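Local coordinates for 7,8-dihydro-6-hydroxymethylpterin pyrophosphokinase-dihydropteroate synthase (Plasmodium falciparum, PDB 6JWY), which probably catalyses two successive steps of folate synthesis, ATP-dependent pyrophosphorylation of 6-hydroxymethyl-7,8-dihydropterin and condensation of the product with 4-aminobenzoate to 7,8-dihydropteroate, at residues Y55-E60 with F163-V168; Y186-M191 with R205-D210; H325-L330 with N354-R359. The protein carries 1 engineered substitution. All coordinates share one frame; numbering follows the deposited sequence.

Contact 1: residues Y55-E60 with F163-V168; sequences YETVPE and FYNLTV. With PH2 (2-amino-6-hydroxymethyl-7,8-dihydro-3H-pteridin-4-one), chain D.
With chi1 of T57 at 58°, its OG1 sits between the backbone N and the carbonyl carbon, and N165 has CG beside its own backbone N; the two torsions bring hydroxyl and amide together at about a right angle. T57 OG1 donates to N165 OD1 over 2.6 Å, nearly in line with the C=O bond. OG1 in turn accepts a hydrogen bond from N6 of the pterin PH2, whose N6 also donates to V58 O. N165 reads two neighbouring groups of the pterin: OD1 also accepts from PH2 N7, with an N-H...O angle of 178°, and ND2 donates to PH2 O8 at 3.0 Å. E60 N completes the set on PH2 N5. These bonds hang on the pairing of strands 46-57 and 163-172 in the antiparallel sheet of the pyrophosphokinase (HPPK) module, with Y55-N165 and T57-F163 as hydrogen-bonded pairs either side of the non-hydrogen-bonded pair E56-Y164. On the face shared by T57 and N165, the F163 ring lies with one face over the pterin, PH2 C9 3.4 Å above its centre. P59 CB meets the edge of that ring at CE2, 3.7 Å away. On the face of E56 and Y164 the side chains run alongside one another, carboxylate and ring planes 71° apart. Y164 OH to E56 OE2 measures 2.4 Å, shorter than a normal hydrogen bond and doubtful in length; OE2 also bonds Y384 OH.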
loop_
_atom_site.group_PDB
_atom_site.type_symbol
_atom_site.label_atom_id
_atom_site.label_comp_id
_atom_site.label_asym_id
_atom_site.label_seq_id
_atom_site.Cartn_x
_atom_site.Cartn_y
_atom_site.Cartn_z
ATOM N N TYR A 55 5.770 22.687 -11.994
ATOM C CA TYR A 55 4.720 22.546 -10.987
ATOM C C TYR A 55 3.393 23.175 -11.417
ATOM O O TYR A 55 3.345 24.234 -12.062
ATOM C CB TYR A 55 5.132 23.073 -9.612
ATOM C CG TYR A 55 6.291 22.349 -8.981
ATOM C CD1 TYR A 55 7.595 22.690 -9.295
ATOM C CD2 TYR A 55 6.087 21.351 -8.031
ATOM C CE1 TYR A 55 8.666 22.023 -8.712
ATOM C CE2 TYR A 55 7.146 20.691 -7.423
ATOM C CZ TYR A 55 8.452 21.017 -7.773
ATOM O OH TYR A 55 9.528 20.368 -7.201
ATOM N N GLU A 56 2.315 22.484 -11.018
ATOM C CA GLU A 56 0.983 23.062 -11.008
ATOM C C GLU A 56 0.744 23.696 -9.639
ATOM O O GLU A 56 0.737 22.999 -8.618
ATOM C CB GLU A 56 -0.068 21.985 -11.242
ATOM C CG GLU A 56 -1.454 22.579 -11.423
ATOM C CD GLU A 56 -2.449 21.527 -11.849
ATOM O OE1 GLU A 56 -2.856 20.755 -10.973
ATOM O OE2 GLU A 56 -2.772 21.460 -13.044
ATOM N N THR A 57 0.582 25.023 -9.620
ATOM C CA THR A 57 0.507 25.688 -8.327
ATOM C C THR A 57 -0.782 26.489 -8.162
ATOM O O THR A 57 -1.322 27.039 -9.124
ATOM C CB THR A 57 1.744 26.549 -8.073
ATOM O OG1 THR A 57 1.792 27.475 -9.165
ATOM C CG2 THR A 57 3.007 25.721 -8.006
ATOM N N VAL A 58 -1.263 26.514 -6.914
ATOM C CA VAL A 58 -2.397 27.320 -6.489
ATOM C C VAL A 58 -1.990 28.785 -6.589
ATOM O O VAL A 58 -0.921 29.163 -6.115
ATOM C CB VAL A 58 -2.848 26.947 -5.060
ATOM C CG1 VAL A 58 -3.594 28.067 -4.348
ATOM C CG2 VAL A 58 -3.685 25.680 -5.062
ATOM N N PRO A 59 -2.811 29.633 -7.249
ATOM C CA PRO A 59 -2.550 31.072 -7.312
ATOM C C PRO A 59 -2.297 31.683 -5.940
ATOM O O PRO A 59 -2.973 31.340 -4.967
ATOM C CB PRO A 59 -3.849 31.594 -7.929
ATOM C CG PRO A 59 -4.223 30.483 -8.877
ATOM C CD PRO A 59 -3.994 29.245 -8.035
ATOM N N GLU A 60 -1.287 32.558 -5.902
ATOM C CA GLU A 60 -0.902 33.302 -4.719
ATOM C C GLU A 60 -0.881 34.791 -5.061
ATOM O O GLU A 60 0.182 35.407 -5.131
ATOM C CB GLU A 60 0.472 32.835 -4.230
ATOM C CG GLU A 60 0.426 31.631 -3.312
ATOM C CD GLU A 60 1.784 31.215 -2.766
ATOM O OE1 GLU A 60 2.563 30.594 -3.542
ATOM O OE2 GLU A 60 2.063 31.515 -1.564
ATOM N N PHE A 163 -1.519 28.079 -11.876
ATOM C CA PHE A 163 -0.266 28.434 -12.535
ATOM C C PHE A 163 0.543 27.178 -12.869
ATOM O O PHE A 163 0.456 26.169 -12.158
ATOM C CB PHE A 163 0.553 29.413 -11.684
ATOM C CG PHE A 163 -0.021 30.803 -11.654
ATOM C CD1 PHE A 163 0.266 31.711 -12.663
ATOM C CD2 PHE A 163 -0.893 31.192 -10.646
ATOM C CE1 PHE A 163 -0.291 32.985 -12.653
ATOM C CE2 PHE A 163 -1.444 32.464 -10.630
ATOM C CZ PHE A 163 -1.139 33.358 -11.634
ATOM N N TYR A 164 1.347 27.283 -13.938
ATOM C CA TYR A 164 2.377 26.303 -14.246
ATOM C C TYR A 164 3.744 26.960 -14.144
ATOM O O TYR A 164 4.092 27.782 -14.991
ATOM C CB TYR A 164 2.067 25.605 -15.572
ATOM C CG TYR A 164 0.738 24.925 -15.438
ATOM C CD1 TYR A 164 -0.435 25.657 -15.583
ATOM C CD2 TYR A 164 0.656 23.616 -14.989
ATOM C CE1 TYR A 164 -1.673 25.074 -15.368
ATOM C CE2 TYR A 164 -0.576 23.017 -14.789
ATOM C CZ TYR A 164 -1.738 23.753 -14.968
ATOM O OH TYR A 164 -2.944 23.169 -14.742
ATOM N N ASN A 165 4.510 26.570 -13.112
ATOM C CA ASN A 165 5.758 27.243 -12.786
ATOM C C ASN A 165 6.993 26.390 -13.069
ATOM O O ASN A 165 6.961 25.158 -13.052
ATOM C CB ASN A 165 5.798 27.665 -11.322
ATOM C CG ASN A 165 4.831 28.795 -11.036
ATOM O OD1 ASN A 165 3.837 28.598 -10.329
ATOM N ND2 ASN A 165 5.096 29.967 -11.598
ATOM N N LEU A 166 8.115 27.101 -13.217
ATOM C CA LEU A 166 9.416 26.520 -13.496
ATOM C C LEU A 166 10.490 27.549 -13.158
ATOM O O LEU A 166 10.323 28.714 -13.509
ATOM C CB LEU A 166 9.427 26.224 -15.000
ATOM C CG LEU A 166 10.751 25.708 -15.540
ATOM C CD1 LEU A 166 11.229 24.563 -14.670
ATOM C CD2 LEU A 166 10.587 25.244 -16.972
ATOM N N THR A 167 11.568 27.138 -12.480
ATOM C CA THR A 167 12.718 28.032 -12.363
ATOM C C THR A 167 13.921 27.490 -13.139
ATOM O O THR A 167 13.994 26.301 -13.447
ATOM C CB THR A 167 13.153 28.299 -10.915
ATOM O OG1 THR A 167 13.438 27.064 -10.264
ATOM C CG2 THR A 167 12.169 29.122 -10.118
ATOM N N VAL A 168 14.891 28.380 -13.380
ATOM C CA VAL A 168 15.995 28.160 -14.310
ATOM C C VAL A 168 17.213 28.874 -13.730
ATOM O O VAL A 168 17.098 29.989 -13.234
ATOM C CB VAL A 168 15.660 28.763 -15.694
ATOM C CG1 VAL A 168 16.761 28.539 -16.698
ATOM C CG2 VAL A 168 14.358 28.238 -16.260
HETATM N N1 PH2 D . 2.091 34.772 -10.575
HETATM C C2 PH2 D . 1.409 35.854 -10.172
HETATM C C3 PH2 D . 0.456 35.877 -9.018
HETATM N N4 PH2 D . 0.286 34.585 -8.371
HETATM N N5 PH2 D . 0.809 32.300 -8.122
HETATM C C6 PH2 D . 1.475 31.215 -8.510
HETATM N N6 PH2 D . 1.302 30.046 -7.880
HETATM N N7 PH2 D . 2.353 31.247 -9.565
HETATM C C8 PH2 D . 2.587 32.400 -10.275
HETATM O O8 PH2 D . 3.388 32.359 -11.221
HETATM C C9 PH2 D . 1.887 33.560 -9.879
HETATM C C10 PH2 D . 0.991 33.476 -8.784
HETATM C C11 PH2 D . 1.605 37.147 -10.921
HETATM O O4 PH2 D . 2.084 36.964 -12.241
#

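Contact 2: residues Y186-M191 with R205-D210; sequences YIEELM and RIIDID. With MG (magnesium ion), chain G; ATP (adenosine-5'-triphosphate), chain E.
E188 reaches from helix 177-190 toward the edge strand 208-214, in a helix-on-sheet packing of the HPPK module beside the DxD pair D208 and D210. Helix and strand segments run nearly antiparallel, at 171°, with axes 9.0 Å apart. The E188 chain is extended beyond CG and crosses I207 obliquely, its CG resting 4.0 Å from I207 CG2. This delivers OE2 to the backbone of the strand, where I209 N donates to it at 2.7 Å and 167°, nearly along the C-O axis. The apolar remainder packs on the helix-facing side: the side chains of I187 and I209 cross at about a right angle, I187 CG2 and I209 CD1 4.0 Å apart, while M191, bent at its thioether, lays SD and CE against I207. The CB atoms of D208 and D210 point away from the helix. D208, with CG anti to its backbone N (chi1 179°), grips magnesium with both carboxylate oxygens, and D210 OD1 binds the same ion at 2.2 Å. ATP O2B and O1A and two waters fill further places around the metal. E188 is known at a magnesium site of this protein, but here its carboxylate is not a ligand of this ion and acts through the I209 backbone, between the two aspartates; E188 OE2 lies 5.4 Å from D210 OD1. One metal-bound water, 2.3 Å from the magnesium, donates to both D210 OD2 and ATP O1G.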
loop_
_atom_site.group_PDB
_atom_site.type_symbol
_atom_site.label_atom_id
_atom_site.label_comp_id
_atom_site.label_asym_id
_atom_site.label_seq_id
_atom_site.Cartn_x
_atom_site.Cartn_y
_atom_site.Cartn_z
ATOM N N TYR A 186 11.485 41.731 -24.056
ATOM C CA TYR A 186 11.428 41.474 -25.483
ATOM C C TYR A 186 10.901 40.061 -25.722
ATOM O O TYR A 186 10.005 39.845 -26.542
ATOM C CB TYR A 186 12.818 41.625 -26.102
ATOM C CG TYR A 186 12.813 41.667 -27.609
ATOM C CD1 TYR A 186 12.100 42.651 -28.276
ATOM C CD2 TYR A 186 13.512 40.741 -28.364
ATOM C CE1 TYR A 186 12.076 42.721 -29.656
ATOM C CE2 TYR A 186 13.499 40.797 -29.749
ATOM C CZ TYR A 186 12.775 41.787 -30.397
ATOM O OH TYR A 186 12.726 41.872 -31.760
ATOM N N ILE A 187 11.471 39.100 -24.987
ATOM C CA ILE A 187 11.078 37.710 -25.125
ATOM C C ILE A 187 9.583 37.586 -24.847
ATOM O O ILE A 187 8.879 36.925 -25.602
ATOM C CB ILE A 187 11.929 36.779 -24.235
ATOM C CG1 ILE A 187 13.395 36.745 -24.679
ATOM C CG2 ILE A 187 11.325 35.387 -24.201
ATOM C CD1 ILE A 187 14.309 35.976 -23.748
ATOM N N GLU A 188 9.099 38.252 -23.786
ATOM C CA GLU A 188 7.691 38.160 -23.415
ATOM C C GLU A 188 6.800 38.697 -24.534
ATOM O O GLU A 188 5.738 38.132 -24.783
ATOM C CB GLU A 188 7.396 38.878 -22.103
ATOM C CG GLU A 188 7.647 38.027 -20.884
ATOM C CD GLU A 188 7.490 38.792 -19.585
ATOM O OE1 GLU A 188 7.138 39.978 -19.644
ATOM O OE2 GLU A 188 7.720 38.207 -18.518
ATOM N N GLU A 189 7.255 39.761 -25.210
ATOM C CA GLU A 189 6.530 40.359 -26.322
ATOM C C GLU A 189 6.520 39.415 -27.527
ATOM O O GLU A 189 5.455 39.124 -28.062
ATOM C CB GLU A 189 7.105 41.729 -26.691
ATOM C CG GLU A 189 6.993 42.766 -25.585
ATOM C CD GLU A 189 5.583 43.207 -25.216
ATOM O OE1 GLU A 189 4.997 44.007 -25.976
ATOM O OE2 GLU A 189 5.073 42.744 -24.167
ATOM N N LEU A 190 7.705 38.938 -27.944
ATOM C CA LEU A 190 7.833 38.012 -29.060
ATOM C C LEU A 190 6.828 36.877 -28.898
ATOM O O LEU A 190 6.301 36.353 -29.882
ATOM C CB LEU A 190 9.241 37.412 -29.076
ATOM C CG LEU A 190 10.368 38.317 -29.569
ATOM C CD1 LEU A 190 11.711 37.606 -29.477
ATOM C CD2 LEU A 190 10.108 38.777 -30.994
ATOM N N MET A 191 6.579 36.502 -27.641
ATOM C CA MET A 191 5.795 35.316 -27.364
ATOM C C MET A 191 4.301 35.636 -27.381
ATOM O O MET A 191 3.476 34.763 -27.134
ATOM C CB MET A 191 6.232 34.694 -26.038
ATOM C CG MET A 191 7.407 33.750 -26.220
ATOM S SD MET A 191 7.489 32.637 -24.804
ATOM C CE MET A 191 8.900 33.327 -23.948
ATOM N N ARG A 205 -0.860 37.211 -20.311
ATOM C CA ARG A 205 -0.674 36.228 -19.203
ATOM C C ARG A 205 -0.243 34.874 -19.773
ATOM O O ARG A 205 -0.305 33.852 -19.081
ATOM C CB ARG A 205 -1.935 36.130 -18.332
ATOM C CG ARG A 205 -3.187 35.693 -19.081
ATOM C CD ARG A 205 -4.428 35.569 -18.216
ATOM N NE ARG A 205 -5.570 35.085 -18.990
ATOM C CZ ARG A 205 -6.452 35.855 -19.626
ATOM N NH1 ARG A 205 -6.337 37.173 -19.596
ATOM N NH2 ARG A 205 -7.446 35.299 -20.298
ATOM N N ILE A 206 0.197 34.891 -21.041
ATOM C CA ILE A 206 0.759 33.718 -21.692
ATOM C C ILE A 206 2.049 33.299 -20.985
ATOM O O ILE A 206 2.210 32.124 -20.675
ATOM C CB ILE A 206 0.967 33.951 -23.202
ATOM C CG1 ILE A 206 1.181 32.629 -23.945
ATOM C CG2 ILE A 206 2.097 34.936 -23.473
ATOM C CD1 ILE A 206 1.950 32.764 -25.239
ATOM N N ILE A 207 2.950 34.263 -20.727
ATOM C CA ILE A 207 4.225 33.990 -20.091
ATOM C C ILE A 207 4.633 35.166 -19.197
ATOM O O ILE A 207 4.610 36.320 -19.625
ATOM C CB ILE A 207 5.284 33.651 -21.164
ATOM C CG1 ILE A 207 6.596 33.117 -20.575
ATOM C CG2 ILE A 207 5.540 34.836 -22.084
ATOM C CD1 ILE A 207 6.431 31.887 -19.711
ATOM N N ASP A 208 5.020 34.858 -17.952
ATOM C CA ASP A 208 5.669 35.804 -17.055
ATOM C C ASP A 208 7.055 35.275 -16.680
ATOM O O ASP A 208 7.170 34.187 -16.121
ATOM C CB ASP A 208 4.793 36.071 -15.828
ATOM C CG ASP A 208 5.361 37.025 -14.783
ATOM O OD1 ASP A 208 6.100 37.967 -15.140
ATOM O OD2 ASP A 208 5.031 36.838 -13.599
ATOM N N ILE A 209 8.106 36.053 -16.981
ATOM C CA ILE A 209 9.484 35.686 -16.677
ATOM C C ILE A 209 10.062 36.759 -15.772
ATOM O O ILE A 209 10.119 37.916 -16.170
ATOM C CB ILE A 209 10.346 35.525 -17.954
ATOM C CG1 ILE A 209 9.608 34.842 -19.109
ATOM C CG2 ILE A 209 11.646 34.808 -17.637
ATOM C CD1 ILE A 209 10.422 34.785 -20.398
ATOM N N ASP A 210 10.530 36.355 -14.587
ATOM C CA ASP A 210 11.009 37.274 -13.569
ATOM C C ASP A 210 12.453 36.920 -13.215
ATOM O O ASP A 210 12.827 35.744 -13.295
ATOM C CB ASP A 210 10.158 37.172 -12.301
ATOM C CG ASP A 210 8.687 37.553 -12.464
ATOM O OD1 ASP A 210 8.407 38.563 -13.158
ATOM O OD2 ASP A 210 7.807 36.841 -11.886
HETATM MG MG MG G . 6.269 38.901 -12.939
HETATM P PG ATP E . 3.868 41.144 -9.636
HETATM O O1G ATP E . 4.686 39.881 -9.459
HETATM O O2G ATP E . 2.454 40.998 -9.099
HETATM O O3G ATP E . 4.582 42.367 -9.087
HETATM P PB ATP E . 3.296 40.621 -12.564
HETATM O O1B ATP E . 1.806 40.497 -12.582
HETATM O O2B ATP E . 4.135 39.394 -12.726
HETATM O O3B ATP E . 3.741 41.423 -11.243
HETATM P PA ATP E . 4.985 41.765 -14.680
HETATM O O1A ATP E . 5.967 40.679 -14.380
HETATM O O2A ATP E . 4.497 41.881 -16.086
HETATM O O3A ATP E . 3.719 41.664 -13.702
HETATM O "O5'" ATP E . 5.579 43.178 -14.212
HETATM C "C5'" ATP E . 6.092 43.352 -12.865
HETATM C "C4'" ATP E . 7.131 44.442 -12.899
HETATM O "O4'" ATP E . 7.963 44.368 -11.718
HETATM C "C3'" ATP E . 8.156 44.348 -14.033
HETATM O "O3'" ATP E . 7.665 44.839 -15.272
HETATM C "C2'" ATP E . 9.279 45.239 -13.505
HETATM O "O2'" ATP E . 9.037 46.575 -13.880
HETATM C "C1'" ATP E . 9.175 45.036 -11.992
HETATM N N9 ATP E . 10.279 44.305 -11.377
HETATM C C8 ATP E . 11.020 44.749 -10.325
HETATM N N7 ATP E . 11.958 43.904 -9.969
HETATM C C5 ATP E . 11.813 42.831 -10.843
HETATM C C6 ATP E . 12.507 41.610 -10.976
HETATM N N6 ATP E . 13.514 41.242 -10.189
HETATM N N1 ATP E . 12.099 40.766 -11.951
HETATM C C2 ATP E . 11.072 41.135 -12.728
HETATM N N3 ATP E . 10.348 42.249 -12.688
HETATM C C4 ATP E . 10.774 43.070 -11.716
HETATM O O HOH W 1 8.492 39.811 -16.254
HETATM O O HOH W 2 5.529 37.969 -10.948
HETATM O O HOH W 3 7.178 40.507 -11.405
#

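Contact 3: residues H325-L330 with N354-R359; sequences HRYSIL and NKYVSR. With PH2 (2-amino-6-hydroxymethyl-7,8-dihydro-3H-pteridin-4-one), chain D.
Y356 lays one ring face over the start of helix 327-336, where Y327 CA stands 4.2 Å above the ring plane and toward its rim. The Y356 side chain leaves helix 349-362 with CG anti to the backbone N (chi1 -155°), which carries the ring across to the other helix. Around it, contacts are divided by position: Y327 CB touches CE1 at 3.8 Å, L330 CD1 comes obliquely to CD2, across the ring from CE1 but on the same side of its plane, and H325 O lies at the edge near the ring plane. The two tyrosine rings meet obliquely, planes 38° apart and centroids 5.7 Å apart. Y327 continues past Y356 to V357, whose CG2 lies 3.9 Å from Y327 CE1, and its hydroxyl bonds Y353 OH one turn earlier on helix 349-362. The pairing is thus helix-to-helix packing in the HPPK module, made largely by one aromatic side chain inserted against the first turn of the partner. At that turn R326 takes the N-cap position. Its side chain leaves the backbone away from helix 349-362, and its guanidinium lies with one face over the pterin, PH2 C3 3.3 Å above the plane, while ATP touches the same residue. Y356 OH is 3.3 Å from H325 O and also makes a weak hydrogen bond to E60 OE2, so its single proton cannot be assigned to the carbonyl. E60 further accepts from Y327 N and S328 N, and a carboxylate at this helix start would be expected to be stabilised by those N-H groups and the helix dipole.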
loop_
_atom_site.group_PDB
_atom_site.type_symbol
_atom_site.label_atom_id
_atom_site.label_comp_id
_atom_site.label_asym_id
_atom_site.label_seq_id
_atom_site.Cartn_x
_atom_site.Cartn_y
_atom_site.Cartn_z
ATOM N N HIS A 325 7.905 34.989 -0.293
ATOM C CA HIS A 325 6.499 35.116 0.071
ATOM C C HIS A 325 5.615 34.126 -0.682
ATOM O O HIS A 325 4.481 33.886 -0.275
ATOM C CB HIS A 325 5.982 36.542 -0.198
ATOM C CG HIS A 325 6.617 37.552 0.702
ATOM N ND1 HIS A 325 6.631 37.405 2.081
ATOM C CD2 HIS A 325 7.300 38.688 0.440
ATOM C CE1 HIS A 325 7.296 38.407 2.621
ATOM N NE2 HIS A 325 7.709 39.214 1.637
ATOM N N ARG A 326 6.128 33.567 -1.784
ATOM C CA ARG A 326 5.311 32.746 -2.662
ATOM C C ARG A 326 5.762 31.288 -2.602
ATOM O O ARG A 326 6.893 30.962 -2.938
ATOM C CB ARG A 326 5.406 33.292 -4.080
ATOM C CG ARG A 326 4.105 33.889 -4.563
ATOM C CD ARG A 326 4.293 34.394 -5.969
ATOM N NE ARG A 326 3.465 35.576 -6.134
ATOM C CZ ARG A 326 3.558 36.408 -7.156
ATOM N NH1 ARG A 326 4.446 36.182 -8.111
ATOM N NH2 ARG A 326 2.762 37.459 -7.216
ATOM N N TYR A 327 4.863 30.403 -2.181
ATOM C CA TYR A 327 5.216 28.999 -2.067
ATOM C C TYR A 327 5.807 28.478 -3.386
ATOM O O TYR A 327 6.859 27.840 -3.388
ATOM C CB TYR A 327 4.001 28.163 -1.654
ATOM C CG TYR A 327 4.325 26.697 -1.525
ATOM C CD1 TYR A 327 5.230 26.254 -0.570
ATOM C CD2 TYR A 327 3.756 25.756 -2.364
ATOM C CE1 TYR A 327 5.554 24.914 -0.439
ATOM C CE2 TYR A 327 4.053 24.408 -2.233
ATOM C CZ TYR A 327 4.959 23.990 -1.273
ATOM O OH TYR A 327 5.289 22.675 -1.131
ATOM N N SER A 328 5.102 28.736 -4.497
ATOM C CA SER A 328 5.422 28.137 -5.771
ATOM C C SER A 328 6.870 28.460 -6.133
ATOM O O SER A 328 7.557 27.635 -6.741
ATOM C CB SER A 328 4.463 28.600 -6.837
ATOM O OG SER A 328 4.684 29.961 -7.180
ATOM N N ILE A 329 7.333 29.647 -5.722
ATOM C CA ILE A 329 8.695 30.071 -6.009
ATOM C C ILE A 329 9.666 29.293 -5.133
ATOM O O ILE A 329 10.681 28.831 -5.632
ATOM C CB ILE A 329 8.855 31.598 -5.878
ATOM C CG1 ILE A 329 8.197 32.321 -7.059
ATOM C CG2 ILE A 329 10.321 31.980 -5.704
ATOM C CD1 ILE A 329 8.166 33.826 -6.923
ATOM N N LEU A 330 9.365 29.126 -3.839
ATOM C CA LEU A 330 10.300 28.408 -2.978
ATOM C C LEU A 330 10.333 26.930 -3.391
ATOM O O LEU A 330 11.379 26.266 -3.328
ATOM C CB LEU A 330 9.913 28.578 -1.502
ATOM C CG LEU A 330 10.241 29.935 -0.856
ATOM C CD1 LEU A 330 9.406 30.167 0.395
ATOM C CD2 LEU A 330 11.718 30.107 -0.527
ATOM N N ASN A 354 11.021 24.647 4.079
ATOM C CA ASN A 354 10.560 23.704 5.086
ATOM C C ASN A 354 9.664 24.436 6.071
ATOM O O ASN A 354 8.586 23.949 6.423
ATOM C CB ASN A 354 11.738 23.089 5.841
ATOM C CG ASN A 354 12.398 21.956 5.084
ATOM O OD1 ASN A 354 11.779 21.342 4.210
ATOM N ND2 ASN A 354 13.647 21.670 5.418
ATOM N N LYS A 355 10.144 25.615 6.495
ATOM C CA LYS A 355 9.434 26.459 7.437
ATOM C C LYS A 355 8.064 26.765 6.855
ATOM O O LYS A 355 7.060 26.536 7.516
ATOM C CB LYS A 355 10.252 27.692 7.838
ATOM C CG LYS A 355 11.357 27.405 8.850
ATOM C CD LYS A 355 12.210 28.595 9.240
ATOM C CE LYS A 355 13.476 28.200 9.977
ATOM N NZ LYS A 355 13.345 28.296 11.454
ATOM N N TYR A 356 8.031 27.193 5.593
ATOM C CA TYR A 356 6.771 27.514 4.940
ATOM C C TYR A 356 5.795 26.338 5.014
ATOM O O TYR A 356 4.604 26.535 5.240
ATOM C CB TYR A 356 7.028 27.920 3.492
ATOM C CG TYR A 356 5.975 28.804 2.882
ATOM C CD1 TYR A 356 4.702 28.321 2.600
ATOM C CD2 TYR A 356 6.267 30.117 2.544
ATOM C CE1 TYR A 356 3.736 29.128 2.020
ATOM C CE2 TYR A 356 5.311 30.937 1.965
ATOM C CZ TYR A 356 4.051 30.439 1.701
ATOM O OH TYR A 356 3.121 31.237 1.109
ATOM N N VAL A 357 6.298 25.114 4.824
ATOM C CA VAL A 357 5.435 23.940 4.795
ATOM C C VAL A 357 4.920 23.656 6.209
ATOM O O VAL A 357 3.756 23.268 6.376
ATOM C CB VAL A 357 6.143 22.718 4.167
ATOM C CG1 VAL A 357 5.288 21.461 4.198
ATOM C CG2 VAL A 357 6.610 23.010 2.745
ATOM N N SER A 358 5.808 23.844 7.205
ATOM C CA SER A 358 5.494 23.726 8.623
ATOM C C SER A 358 4.411 24.723 9.037
ATOM O O SER A 358 3.386 24.309 9.570
ATOM C CB SER A 358 6.727 23.882 9.470
ATOM O OG SER A 358 7.659 22.841 9.201
ATOM N N ARG A 359 4.631 26.021 8.758
ATOM C CA ARG A 359 3.741 27.093 9.187
ATOM C C ARG A 359 2.304 26.801 8.780
ATOM O O ARG A 359 1.391 26.929 9.587
ATOM C CB ARG A 359 4.175 28.482 8.700
ATOM C CG ARG A 359 5.235 29.114 9.589
ATOM C CD ARG A 359 5.868 30.434 9.177
ATOM N NE ARG A 359 7.319 30.423 9.380
ATOM C CZ ARG A 359 7.961 30.280 10.546
ATOM N NH1 ARG A 359 7.289 30.133 11.681
ATOM N NH2 ARG A 359 9.284 30.280 10.567
HETATM N N1 PH2 D . 2.091 34.772 -10.575
HETATM C C2 PH2 D . 1.409 35.854 -10.172
HETATM C C3 PH2 D . 0.456 35.877 -9.018
HETATM N N4 PH2 D . 0.286 34.585 -8.371
HETATM N N5 PH2 D . 0.809 32.300 -8.122
HETATM C C6 PH2 D . 1.475 31.215 -8.510
HETATM N N6 PH2 D . 1.302 30.046 -7.880
HETATM N N7 PH2 D . 2.353 31.247 -9.565
HETATM C C8 PH2 D . 2.587 32.400 -10.275
HETATM O O8 PH2 D . 3.388 32.359 -11.221
HETATM C C9 PH2 D . 1.887 33.560 -9.879
HETATM C C10 PH2 D . 0.991 33.476 -8.784
HETATM C C11 PH2 D . 1.605 37.147 -10.921
HETATM O O4 PH2 D . 2.084 36.964 -12.241
#

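Overall arrangement
From the N terminus, contact 1 comes first, closing a long loop between strand 46-57 and strand 163-172 that contains helices but no strand. Contact 2 then closes a short one from helix 177-190 to strand 208-214, an outer strand of the same sheet. Contact 3 closes the last, short loop between helices 327-336 and 349-362. The three loops are in series; none encloses or crosses another. Contacts 1 and 3 share E60 and the packing of T57 on S328, and both reach the pterin. Contact 2 touches neither, its centre about 15 Å from that of contact 1, yet its D208 also reaches the pterin, by a weak hydrogen bond.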